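Side-chain contacts in lipase (Photobacterium sp. M37, PDB 2ORY), which catalyses, as a cold-adapted triacylglycerol lipase of the alpha/beta hydrolase fold, the hydrolysis of fats to fatty acids: residues A[99-104]-A[240-245]; A[171-176]-A[310-315]; A[252-257]-A[302-307]. All coordinates share one frame; numbering follows the deposited sequence.

Interaction 1 (A[99-104]-A[240-245]); sequences DWLFND and YAWNTN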
loop_
_atom_site.group_PDB
_atom_site.type_symbol
_atom_site.label_atom_id
_atom_site.label_comp_id
_atom_site.label_asym_id
_atom_site.label_seq_id
_atom_site.Cartn_x
_atom_site.Cartn_y
_atom_site.Cartn_z
ATOM N N ASP A 99 9.796 -0.296 13.427
ATOM C CA ASP A 99 9.037 -1.320 14.135
ATOM C C ASP A 99 8.281 -2.283 13.224
ATOM O O ASP A 99 8.474 -3.487 13.344
ATOM C CB ASP A 99 8.060 -0.690 15.135
ATOM C CG ASP A 99 8.779 0.040 16.281
ATOM O OD1 ASP A 99 10.028 0.080 16.272
ATOM O OD2 ASP A 99 8.103 0.578 17.182
ATOM N N TRP A 100 7.425 -1.776 12.330
ATOM C CA TRP A 100 6.663 -2.674 11.461
ATOM C C TRP A 100 7.422 -3.206 10.244
ATOM O O TRP A 100 7.051 -4.244 9.700
ATOM C CB TRP A 100 5.342 -2.031 11.010
ATOM C CG TRP A 100 5.483 -0.835 10.126
ATOM C CD1 TRP A 100 5.484 0.473 10.516
ATOM C CD2 TRP A 100 5.701 -0.833 8.698
ATOM N NE1 TRP A 100 5.694 1.289 9.429
ATOM C CE2 TRP A 100 5.830 0.519 8.303
ATOM C CE3 TRP A 100 5.799 -1.837 7.723
ATOM C CZ2 TRP A 100 6.057 0.894 6.961
ATOM C CZ3 TRP A 100 6.020 -1.458 6.389
ATOM C CH2 TRP A 100 6.147 -0.104 6.028
ATOM N N LEU A 101 8.481 -2.520 9.823
ATOM C CA LEU A 101 9.260 -2.974 8.671
ATOM C C LEU A 101 10.568 -3.698 9.069
ATOM O O LEU A 101 10.739 -4.878 8.776
ATOM C CB LEU A 101 9.572 -1.785 7.745
ATOM C CG LEU A 101 10.434 -2.135 6.524
ATOM C CD1 LEU A 101 9.612 -3.000 5.571
ATOM C CD2 LEU A 101 10.905 -0.865 5.820
ATOM N N PHE A 102 11.484 -3.006 9.739
ATOM C CA PHE A 102 12.742 -3.643 10.144
ATOM C C PHE A 102 12.579 -4.888 11.035
ATOM O O PHE A 102 13.361 -5.821 10.938
ATOM C CB PHE A 102 13.645 -2.653 10.890
ATOM C CG PHE A 102 14.202 -1.551 10.037
ATOM C CD1 PHE A 102 13.767 -1.358 8.734
ATOM C CD2 PHE A 102 15.173 -0.700 10.553
ATOM C CE1 PHE A 102 14.289 -0.336 7.955
ATOM C CE2 PHE A 102 15.705 0.327 9.787
ATOM C CZ PHE A 102 15.259 0.509 8.478
ATOM N N ASN A 103 11.588 -4.896 11.917
ATOM C CA ASN A 103 11.409 -6.047 12.800
ATOM C C ASN A 103 10.465 -7.134 12.272
ATOM O O ASN A 103 9.950 -7.943 13.043
ATOM C CB ASN A 103 10.932 -5.577 14.176
ATOM C CG ASN A 103 12.026 -4.922 14.970
ATOM O OD1 ASN A 103 12.722 -5.572 15.754
ATOM N ND2 ASN A 103 12.201 -3.625 14.761
ATOM N N ASP A 104 10.250 -7.169 10.963
ATOM C CA ASP A 104 9.371 -8.177 10.363
ATOM C C ASP A 104 10.022 -9.574 10.261
ATOM O O ASP A 104 10.825 -9.835 9.367
ATOM C CB ASP A 104 8.950 -7.700 8.977
ATOM C CG ASP A 104 7.855 -8.545 8.375
ATOM O OD1 ASP A 104 7.350 -8.159 7.298
ATOM O OD2 ASP A 104 7.496 -9.585 8.968
ATOM N N TYR A 240 12.989 0.227 -0.178
ATOM C CA TYR A 240 14.332 -0.372 -0.236
ATOM C C TYR A 240 14.463 -1.764 0.377
ATOM O O TYR A 240 15.548 -2.344 0.370
ATOM C CB TYR A 240 15.381 0.538 0.420
ATOM C CG TYR A 240 15.805 1.732 -0.416
ATOM C CD1 TYR A 240 14.954 2.827 -0.583
ATOM C CD2 TYR A 240 17.070 1.783 -1.011
ATOM C CE1 TYR A 240 15.344 3.941 -1.311
ATOM C CE2 TYR A 240 17.479 2.911 -1.755
ATOM C CZ TYR A 240 16.605 3.982 -1.895
ATOM O OH TYR A 240 16.972 5.102 -2.612
ATOM N N ALA A 241 13.373 -2.279 0.934
ATOM C CA ALA A 241 13.355 -3.618 1.519
ATOM C C ALA A 241 12.482 -4.461 0.590
ATOM O O ALA A 241 11.489 -3.950 0.051
ATOM C CB ALA A 241 12.741 -3.576 2.908
ATOM N N TRP A 242 12.810 -5.734 0.397
ATOM C CA TRP A 242 13.941 -6.399 1.017
ATOM C C TRP A 242 14.987 -6.878 -0.001
ATOM O O TRP A 242 15.705 -7.839 0.250
ATOM C CB TRP A 242 13.438 -7.602 1.823
ATOM C CG TRP A 242 12.851 -7.255 3.154
ATOM C CD1 TRP A 242 13.497 -7.254 4.363
ATOM C CD2 TRP A 242 11.498 -6.881 3.422
ATOM N NE1 TRP A 242 12.627 -6.910 5.363
ATOM C CE2 TRP A 242 11.391 -6.673 4.815
ATOM C CE3 TRP A 242 10.364 -6.706 2.623
ATOM C CZ2 TRP A 242 10.191 -6.296 5.426
ATOM C CZ3 TRP A 242 9.162 -6.333 3.232
ATOM C CH2 TRP A 242 9.088 -6.133 4.618
ATOM N N ASN A 243 15.064 -6.247 -1.161
ATOM C CA ASN A 243 16.076 -6.660 -2.129
ATOM C C ASN A 243 17.421 -6.428 -1.432
ATOM O O ASN A 243 17.637 -5.370 -0.846
ATOM C CB ASN A 243 15.934 -5.823 -3.401
ATOM C CG ASN A 243 17.141 -5.933 -4.320
ATOM O OD1 ASN A 243 18.156 -5.280 -4.108
ATOM N ND2 ASN A 243 17.028 -6.762 -5.339
ATOM N N THR A 244 18.320 -7.412 -1.471
ATOM C CA THR A 244 19.601 -7.267 -0.776
ATOM C C THR A 244 20.414 -6.029 -1.169
ATOM O O THR A 244 20.899 -5.309 -0.301
ATOM C CB THR A 244 20.500 -8.534 -0.918
ATOM O OG1 THR A 244 21.059 -8.583 -2.233
ATOM C CG2 THR A 244 19.691 -9.808 -0.673
ATOM N N ASN A 245 20.555 -5.767 -2.463
ATOM C CA ASN A 245 21.313 -4.595 -2.909
ATOM C C ASN A 245 20.727 -3.304 -2.361
ATOM O O ASN A 245 21.456 -2.415 -1.919
ATOM C CB ASN A 245 21.337 -4.535 -4.434
ATOM C CG ASN A 245 22.193 -5.614 -5.027
ATOM O OD1 ASN A 245 23.400 -5.668 -4.767
ATOM N ND2 ASN A 245 21.585 -6.489 -5.822
#
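Asp104 OD1 is hydrogen-bonded to Ser128 OG, and the same oxygen brushes the benzo end of the Trp242 indole, 3.8 Å from CH2. The carboxylate is turned 74° out of the ring plane, and the two side chains cross nearly at a right angle. Asp104 CB adds a looser touch, 4.0 Å from Trp242 CZ2.

The closer partner of that indole is Leu101. Its CD1 methyl presses obliquely on the far end of the ring, 3.3 Å from Trp242 CH2 and just as near CZ2, which is tight for carbon against carbon. With CG anti to the backbone N (chi1 178°), the leucine runs out past the tryptophan, the two pointing in opposite directions. The same CD1 reaches Ala241 CB at 4.1 Å. That alanine methyl also sits 3.5 Å above one face of the Trp242 ring, toward its rim; the peptide bond joining the two residues is cis. Within its own segment, Asp104 N bonds back to Leu101 O at 3.2 Å.

This is buried packing between helix 97-102, with the residues just after it, and the loop leading into helix 244-247. Helix 265-278 borders both segments, with Thr278 against Trp242 and Ile271 and Met274 against Phe102, while Thr210 bonds to the backbone of Ala241 and Trp242.

Interaction 2 (A[171-176]-A[310-315]); sequences TGHSKG and YQHVVG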
loop_
_atom_site.group_PDB
_atom_site.type_symbol
_atom_site.label_atom_id
_atom_site.label_comp_id
_atom_site.label_asym_id
_atom_site.label_seq_id
_atom_site.Cartn_x
_atom_site.Cartn_y
_atom_site.Cartn_z
ATOM N N THR A 171 -5.341 0.449 -5.217
ATOM C CA THR A 171 -4.282 1.326 -4.741
ATOM C C THR A 171 -4.043 1.203 -3.229
ATOM O O THR A 171 -4.865 0.651 -2.488
ATOM C CB THR A 171 -4.606 2.790 -5.106
ATOM O OG1 THR A 171 -3.457 3.603 -4.897
ATOM C CG2 THR A 171 -5.736 3.320 -4.240
ATOM N N GLY A 172 -2.902 1.718 -2.783
ATOM C CA GLY A 172 -2.563 1.654 -1.377
ATOM C C GLY A 172 -1.173 2.205 -1.163
ATOM O O GLY A 172 -0.362 2.226 -2.093
ATOM N N HIS A 173 -0.905 2.646 0.065
ATOM C CA HIS A 173 0.379 3.230 0.471
ATOM C C HIS A 173 1.061 2.409 1.570
ATOM O O HIS A 173 0.388 1.808 2.399
ATOM C CB HIS A 173 0.131 4.672 0.962
ATOM C CG HIS A 173 1.327 5.338 1.569
ATOM N ND1 HIS A 173 1.625 5.266 2.917
ATOM C CD2 HIS A 173 2.301 6.101 1.013
ATOM C CE1 HIS A 173 2.727 5.950 3.161
ATOM N NE2 HIS A 173 3.160 6.467 2.020
ATOM N N SER A 174 2.390 2.394 1.577
ATOM C CA SER A 174 3.158 1.674 2.599
ATOM C C SER A 174 2.895 0.165 2.468
ATOM O O SER A 174 3.015 -0.387 1.381
ATOM C CB SER A 174 2.752 2.190 3.995
ATOM O OG SER A 174 3.630 1.743 5.018
ATOM N N LYS A 175 2.570 -0.513 3.566
ATOM C CA LYS A 175 2.247 -1.930 3.454
ATOM C C LYS A 175 1.121 -2.066 2.401
ATOM O O LYS A 175 1.035 -3.067 1.678
ATOM C CB LYS A 175 1.749 -2.472 4.794
ATOM C CG LYS A 175 2.830 -2.975 5.717
ATOM C CD LYS A 175 2.205 -3.627 6.948
ATOM C CE LYS A 175 3.240 -4.397 7.754
ATOM N NZ LYS A 175 2.666 -4.999 8.992
ATOM N N GLY A 176 0.274 -1.043 2.328
ATOM C CA GLY A 176 -0.829 -1.029 1.382
ATOM C C GLY A 176 -0.364 -1.001 -0.061
ATOM O O GLY A 176 -1.109 -1.373 -0.981
ATOM N N TYR A 310 9.183 11.196 7.542
ATOM C CA TYR A 310 8.779 12.352 6.751
ATOM C C TYR A 310 8.744 11.976 5.284
ATOM O O TYR A 310 7.764 12.236 4.595
ATOM C CB TYR A 310 9.767 13.508 6.951
ATOM C CG TYR A 310 9.449 14.732 6.111
ATOM C CD1 TYR A 310 8.548 15.688 6.559
ATOM C CD2 TYR A 310 10.028 14.911 4.851
ATOM C CE1 TYR A 310 8.220 16.796 5.781
ATOM C CE2 TYR A 310 9.709 16.031 4.051
ATOM C CZ TYR A 310 8.801 16.965 4.531
ATOM O OH TYR A 310 8.465 18.076 3.780
ATOM N N GLN A 311 9.824 11.350 4.827
ATOM C CA GLN A 311 9.933 10.958 3.436
ATOM C C GLN A 311 8.862 9.951 3.030
ATOM O O GLN A 311 8.367 9.994 1.903
ATOM C CB GLN A 311 11.319 10.382 3.151
ATOM C CG GLN A 311 12.479 11.359 3.318
ATOM C CD GLN A 311 12.444 12.516 2.328
ATOM O OE1 GLN A 311 11.910 12.388 1.224
ATOM N NE2 GLN A 311 13.029 13.650 2.716
ATOM N N HIS A 312 8.498 9.064 3.956
ATOM C CA HIS A 312 7.505 8.022 3.687
ATOM C C HIS A 312 6.077 8.514 3.664
ATOM O O HIS A 312 5.271 8.076 2.835
ATOM C CB HIS A 312 7.628 6.923 4.735
ATOM C CG HIS A 312 6.791 5.711 4.455
ATOM N ND1 HIS A 312 6.823 5.048 3.247
ATOM C CD2 HIS A 312 5.980 4.984 5.261
ATOM C CE1 HIS A 312 6.075 3.963 3.324
ATOM N NE2 HIS A 312 5.554 3.900 4.535
ATOM N N VAL A 313 5.761 9.428 4.570
ATOM C CA VAL A 313 4.401 9.918 4.683
ATOM C C VAL A 313 4.182 11.279 4.074
ATOM O O VAL A 313 3.244 11.463 3.301
ATOM C CB VAL A 313 3.968 9.942 6.164
ATOM C CG1 VAL A 313 2.527 10.420 6.310
ATOM C CG2 VAL A 313 4.105 8.560 6.727
ATOM N N VAL A 314 5.045 12.236 4.399
ATOM C CA VAL A 314 4.874 13.569 3.847
ATOM C C VAL A 314 5.409 13.670 2.420
ATOM O O VAL A 314 4.865 14.394 1.589
ATOM C CB VAL A 314 5.577 14.630 4.731
ATOM C CG1 VAL A 314 5.231 16.022 4.241
ATOM C CG2 VAL A 314 5.137 14.481 6.157
ATOM N N GLY A 315 6.462 12.910 2.146
ATOM C CA GLY A 315 7.106 12.926 0.846
ATOM C C GLY A 315 6.234 12.839 -0.389
ATOM O O GLY A 315 6.357 13.660 -1.311
#
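His173 sends its ring toward His312 and donates from NE2 to the backbone O of that residue, 2.8 Å away. The bond is bent at the hydrogen (144°). The oxygen lies almost in the plane of the His173 ring, whereas NE2 is tilted from the carbonyl plane. Since ND1 of the same ring is bonded to Tyr17 OH, both nitrogens are engaged and the rotation of the ring is fixed. Its CE1 also stands over one face of the His312 imidazole, 3.7 Å above the plane and toward the rim. The rings are oblique, with centroids 4.6 Å apart and planes at 36°.

Next comes Ser174, whose positive phi of 65° marks the strained turn between strand and helix. Its OG meets His312 NE2 at the ring edge, in the plane, at 2.9 Å, a hydrogen bond in which either atom could be the donor. Ser174 CB follows close behind, 3.3 Å from the same nitrogen. His312 has CG anti to the backbone N, which carries the imidazole out toward Ser174 and His173. On the far side of that imidazole, ND1 is bonded to Asp236 OD2, which aligns the ring on the serine.

Two residues to either side of Ser174 stand Gly172 and Gly176, a GxSxG pattern consistent with the nucleophile elbow of alpha/beta hydrolases; Ser174, His312 and Asp236 then probably form the catalytic triad. His173 would act as a second-shell residue, its bond to the carbonyl of His312 anchoring the backbone that carries the imidazole.

This turn links strand 166-173, flanked in the sheet by 84-90 and 199-206, to helix 175-189. Facing it is helix 304-319, with Trp100 of helix 97-102 touching both Ser174 and His312.

Interaction 3 (A[252-257]-A[302-307]); sequences SIYISE and IEYLVQ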
loop_
_atom_site.group_PDB
_atom_site.type_symbol
_atom_site.label_atom_id
_atom_site.label_comp_id
_atom_site.label_asym_id
_atom_site.label_seq_id
_atom_site.Cartn_x
_atom_site.Cartn_y
_atom_site.Cartn_z
ATOM N N SER A 252 23.258 4.938 4.336
ATOM C CA SER A 252 23.677 6.256 3.860
ATOM C C SER A 252 22.714 6.950 2.915
ATOM O O SER A 252 23.100 7.847 2.164
ATOM C CB SER A 252 25.034 6.133 3.189
ATOM O OG SER A 252 24.965 5.148 2.173
ATOM N N ILE A 253 21.452 6.546 2.973
ATOM C CA ILE A 253 20.419 7.126 2.130
ATOM C C ILE A 253 20.273 8.630 2.349
ATOM O O ILE A 253 19.928 9.352 1.419
ATOM C CB ILE A 253 19.032 6.457 2.393
ATOM C CG1 ILE A 253 17.979 7.064 1.468
ATOM C CG2 ILE A 253 18.593 6.667 3.853
ATOM C CD1 ILE A 253 18.156 6.692 0.022
ATOM N N TYR A 254 20.532 9.102 3.566
ATOM C CA TYR A 254 20.388 10.528 3.870
ATOM C C TYR A 254 21.712 11.239 4.081
ATOM O O TYR A 254 21.813 12.176 4.876
ATOM C CB TYR A 254 19.509 10.735 5.107
ATOM C CG TYR A 254 18.140 10.095 5.008
ATOM C CD1 TYR A 254 17.343 10.255 3.868
ATOM C CD2 TYR A 254 17.648 9.317 6.049
ATOM C CE1 TYR A 254 16.084 9.636 3.779
ATOM C CE2 TYR A 254 16.405 8.705 5.974
ATOM C CZ TYR A 254 15.628 8.858 4.844
ATOM O OH TYR A 254 14.426 8.192 4.789
ATOM N N ILE A 255 22.730 10.787 3.365
ATOM C CA ILE A 255 24.041 11.384 3.475
ATOM C C ILE A 255 24.368 12.001 2.134
ATOM O O ILE A 255 24.691 11.294 1.178
ATOM C CB ILE A 255 25.114 10.332 3.825
ATOM C CG1 ILE A 255 24.840 9.742 5.207
ATOM C CG2 ILE A 255 26.505 10.969 3.802
ATOM C CD1 ILE A 255 25.792 8.627 5.591
ATOM N N SER A 256 24.258 13.321 2.058
ATOM C CA SER A 256 24.564 14.035 0.830
ATOM C C SER A 256 25.674 15.047 1.094
ATOM O O SER A 256 26.545 14.838 1.943
ATOM C CB SER A 256 23.321 14.763 0.311
ATOM O OG SER A 256 22.934 15.800 1.195
ATOM N N GLU A 257 25.641 16.143 0.350
ATOM C CA GLU A 257 26.629 17.195 0.508
ATOM C C GLU A 257 25.881 18.404 1.051
ATOM O O GLU A 257 26.466 19.451 1.313
ATOM C CB GLU A 257 27.279 17.510 -0.841
ATOM C CG GLU A 257 27.931 16.290 -1.492
ATOM C CD GLU A 257 28.629 16.608 -2.806
ATOM O OE1 GLU A 257 27.962 17.122 -3.734
ATOM O OE2 GLU A 257 29.846 16.336 -2.911
ATOM N N ILE A 302 16.996 16.040 11.671
ATOM C CA ILE A 302 18.306 15.403 11.746
ATOM C C ILE A 302 18.361 13.992 12.290
ATOM O O ILE A 302 19.443 13.410 12.354
ATOM C CB ILE A 302 19.297 16.245 12.572
ATOM C CG1 ILE A 302 18.857 16.237 14.041
ATOM C CG2 ILE A 302 19.353 17.670 12.030
ATOM C CD1 ILE A 302 19.811 16.909 14.993
ATOM N N GLU A 303 17.223 13.446 12.706
ATOM C CA GLU A 303 17.214 12.070 13.199
ATOM C C GLU A 303 16.721 11.149 12.092
ATOM O O GLU A 303 15.657 11.372 11.516
ATOM C CB GLU A 303 16.311 11.919 14.427
ATOM C CG GLU A 303 16.744 12.770 15.594
ATOM C CD GLU A 303 15.792 12.670 16.751
ATOM O OE1 GLU A 303 15.794 11.608 17.417
ATOM O OE2 GLU A 303 15.040 13.650 16.993
ATOM N N TYR A 304 17.513 10.125 11.800
ATOM C CA TYR A 304 17.194 9.125 10.777
ATOM C C TYR A 304 15.707 8.702 10.780
ATOM O O TYR A 304 15.002 8.859 9.781
ATOM C CB TYR A 304 18.095 7.898 10.996
ATOM C CG TYR A 304 18.115 6.904 9.854
ATOM C CD1 TYR A 304 18.895 7.125 8.711
ATOM C CD2 TYR A 304 17.341 5.752 9.904
ATOM C CE1 TYR A 304 18.897 6.202 7.638
ATOM C CE2 TYR A 304 17.326 4.839 8.847
ATOM C CZ TYR A 304 18.105 5.065 7.720
ATOM O OH TYR A 304 18.062 4.151 6.695
ATOM N N LEU A 305 15.218 8.182 11.901
ATOM C CA LEU A 305 13.821 7.740 11.970
ATOM C C LEU A 305 12.804 8.844 11.676
ATOM O O LEU A 305 11.745 8.579 11.106
ATOM C CB LEU A 305 13.536 7.126 13.340
ATOM C CG LEU A 305 14.315 5.840 13.620
ATOM C CD1 LEU A 305 13.994 5.326 14.983
ATOM C CD2 LEU A 305 13.968 4.798 12.599
ATOM N N VAL A 306 13.115 10.077 12.076
ATOM C CA VAL A 306 12.214 11.189 11.841
ATOM C C VAL A 306 12.240 11.537 10.345
ATOM O O VAL A 306 11.194 11.714 9.711
ATOM C CB VAL A 306 12.621 12.424 12.723
ATOM C CG1 VAL A 306 11.640 13.572 12.518
ATOM C CG2 VAL A 306 12.645 12.029 14.212
ATOM N N GLN A 307 13.443 11.613 9.781
ATOM C CA GLN A 307 13.625 11.907 8.357
ATOM C C GLN A 307 12.930 10.817 7.518
ATOM O O GLN A 307 12.334 11.089 6.477
ATOM C CB GLN A 307 15.124 11.910 8.031
ATOM C CG GLN A 307 15.459 12.194 6.580
ATOM C CD GLN A 307 15.282 13.654 6.221
ATOM O OE1 GLN A 307 14.637 13.991 5.231
ATOM N NE2 GLN A 307 15.860 14.534 7.036
#
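Tyr254 lies flat beneath the aliphatic part of Gln307: CG of the glutamine stands 3.5 Å from the ring centroid, only 4° off the normal, a well-centred CH-pi contact. CG leaves anti to the backbone N, bringing that methylene over the ring, and the chain then bends at chi2 (75°), which carries the amide aside. Tyr254 itself holds CG beside its backbone N, opposite the carbonyl carbon. The other face of the tyrosine is covered from its own segment, where the CG2 methyl of Ile253 sits 3.4 Å above the plane and over its centre. The ring is therefore held flat between a methylene and a methyl.

Tyr304, its CG anti to the backbone N, brings its ring across to the edge of this sandwich. Its CD1 meets Tyr254 CD2 at 3.7 Å near the plane of the Tyr254 ring, while Tyr254 CE2 lies over one face of Tyr304. The planes make 57° and the side chains cross at about a right angle, an oblique pair. Ile253 CG2 serves twice, since it also touches Tyr304 CE1 at 3.8 Å. A type I turn from Ser252 to Ile255 presents Ile253 and Tyr254 together.

The polar ends are bonded outside the contact: Tyr254 OH to Leu235 O, Tyr304 OH to Leu250 O, and the Gln307 amide through NE2 to Asn298 O and through OE1 to Gln311 NE2. The contact packs the loop between helices 244-247 and 265-278 against the first turn of helix 304-319, with Ile237 touching both tyrosines.

Interaction 2 belongs to the core, its centre about 7 Å from the centre of the chain; those of interactions 1 and 3 are about 15 and 23 Å from it. Interaction 3 thus lies farthest out, although its touching residues are mostly buried. Chemistry follows place: hydrogen bonds carry interaction 2 at the probable active site, whereas apolar and aromatic packing carries the others. Interactions 2 and 3 both use helix 304-319, interaction 3 its first turn and interaction 2 a later one. Trp100, beside Leu101 on helix 97-102, packs on Ser174 (Trp100 CZ2 to Ser174 OG 3.2 Å). Tyr240 and Ile253 meet where interactions 1 and 3 adjoin.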